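Local coordinates for lipase (Acinetobacter baumannii, PDB 4OPM), which probably hydrolyses the ester bonds of lipids such as triacylglycerols, as a lipase of the alpha/beta hydrolase fold, at residues F141-S145 with G273-I277. Numbering follows the deposited sequence. Where two conformers were deposited one is given.
Sequences FLVDS and GHMPI
Asp144 reaches from the end of strand 137-143 into the bend of the chain at His274, and its side chain can be followed atom by atom. CB lies against the imidazole, 3.6 Å from ND1 of His274, and almost equally near that residue's carbonyl oxygen. With CG turned anti to its own carbonyl carbon (chi1 -60°), the carboxylate is carried past the histidine backbone toward Pro276, and its two oxygens part company. OD1 touches two carbons of the proline ring, 3.1 Å from CD of Pro276 and 3.2 Å from CG; neither carbon is a conventional hydrogen-bond donor, so this is a close polar-to-apolar contact. OD2 comes within 3.6 Å of the carbonyl O of Gly273, an acceptor like itself, and takes its hydrogen bond instead from the backbone N of Gly242, so this buried oxygen has a polar partner. It also lies close to OD2 of Asp245, a like-charged neighbour. The carbonyl O of Asp144 approaches the imidazole obliquely, 3.4 Å from CE1 of His274.

One residue earlier, Val143 supplies the apolar half: CG1, anti to the backbone N (chi1 -175°), sits 3.7 Å from CD of Pro276 and 4.1 Å from CG2 of Ile277. A branched residue suits the strand here, and proline suits the first turn of a helix, where its missing N-H costs no bond.

His274 bonds Ser120 through NE2 and Asp245 through ND1, consistent with a Ser-His-Asp catalytic triad whose serine stands on a nucleophile elbow. The contact thus joins the C-terminal end of a central strand, lying between strands 114-119 and 237-242, to the histidine loop and the start of helix 276-279.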
# COMPACT_ATOMS: atom_id res chain seq x y z
N PHE A 141 0.77 -6.86 -7.96
CA PHE A 141 -0.52 -7.12 -7.35
C PHE A 141 -1.08 -5.77 -6.97
O PHE A 141 -0.51 -5.07 -6.13
CB PHE A 141 -0.43 -8.09 -6.17
CG PHE A 141 -1.73 -8.37 -5.43
CD1 PHE A 141 -2.95 -8.35 -6.10
CD2 PHE A 141 -1.72 -8.72 -4.08
CE1 PHE A 141 -4.15 -8.63 -5.42
CE2 PHE A 141 -2.90 -9.03 -3.41
CZ PHE A 141 -4.11 -8.98 -4.08
N LEU A 142 -2.15 -5.35 -7.65
CA LEU A 142 -2.75 -4.05 -7.44
C LEU A 142 -4.04 -4.17 -6.67
O LEU A 142 -5.00 -4.76 -7.15
CB LEU A 142 -2.99 -3.34 -8.79
CG LEU A 142 -1.74 -3.12 -9.68
CD1 LEU A 142 -2.12 -2.57 -11.06
CD2 LEU A 142 -0.72 -2.19 -8.99
N VAL A 143 -4.06 -3.60 -5.47
CA VAL A 143 -5.24 -3.64 -4.60
C VAL A 143 -5.82 -2.23 -4.53
O VAL A 143 -5.24 -1.38 -3.87
CB VAL A 143 -4.92 -4.21 -3.18
CG1 VAL A 143 -6.20 -4.35 -2.36
CG2 VAL A 143 -4.16 -5.54 -3.26
N ASP A 144 -6.96 -1.99 -5.22
CA ASP A 144 -7.63 -0.67 -5.26
C ASP A 144 -6.58 0.44 -5.53
O ASP A 144 -6.48 1.41 -4.78
CB ASP A 144 -8.41 -0.41 -3.96
CG ASP A 144 -9.48 -1.47 -3.72
OD1 ASP A 144 -9.11 -2.63 -3.42
OD2 ASP A 144 -10.68 -1.17 -3.92
N SER A 145 -5.74 0.20 -6.54
CA SER A 145 -4.61 1.05 -6.88
C SER A 145 -5.02 2.41 -7.42
O SER A 145 -5.99 2.54 -8.17
CB SER A 145 -3.76 0.36 -7.94
OG SER A 145 -2.63 1.15 -8.30
N GLY A 273 -14.80 -2.34 0.73
CA GLY A 273 -14.49 -0.99 0.28
C GLY A 273 -13.09 -0.86 -0.28
O GLY A 273 -12.56 -1.79 -0.91
N HIS A 274 -12.47 0.28 -0.02
CA HIS A 274 -11.14 0.62 -0.55
C HIS A 274 -9.97 -0.16 0.09
O HIS A 274 -8.87 -0.12 -0.47
CB HIS A 274 -10.91 2.14 -0.36
CG HIS A 274 -9.65 2.67 -0.95
ND1 HIS A 274 -9.41 2.61 -2.32
CD2 HIS A 274 -8.61 3.29 -0.35
CE1 HIS A 274 -8.22 3.17 -2.49
NE2 HIS A 274 -7.71 3.60 -1.34
N MSE A 275 -10.19 -0.87 1.23
CA MSE A 275 -9.08 -1.55 1.92
C MSE A 275 -9.32 -3.07 2.10
O MSE A 275 -9.36 -3.57 3.24
CB MSE A 275 -8.84 -0.85 3.28
CG MSE A 275 -7.47 -1.07 3.81
SE MSE A 275 -6.94 0.53 4.78
CE MSE A 275 -5.08 0.09 4.89
N PRO A 276 -9.34 -3.87 1.00
CA PRO A 276 -9.51 -5.34 1.16
C PRO A 276 -8.45 -6.01 2.04
O PRO A 276 -8.75 -7.03 2.66
CB PRO A 276 -9.37 -5.86 -0.28
CG PRO A 276 -9.83 -4.73 -1.14
CD PRO A 276 -9.28 -3.51 -0.44
N ILE A 277 -7.21 -5.46 2.10
CA ILE A 277 -6.12 -6.04 2.90
C ILE A 277 -6.46 -6.05 4.41
O ILE A 277 -5.91 -6.88 5.15
CB ILE A 277 -4.76 -5.39 2.60
CG1 ILE A 277 -4.73 -3.89 2.99
CG2 ILE A 277 -4.40 -5.62 1.11
CD1 ILE A 277 -3.32 -3.23 2.95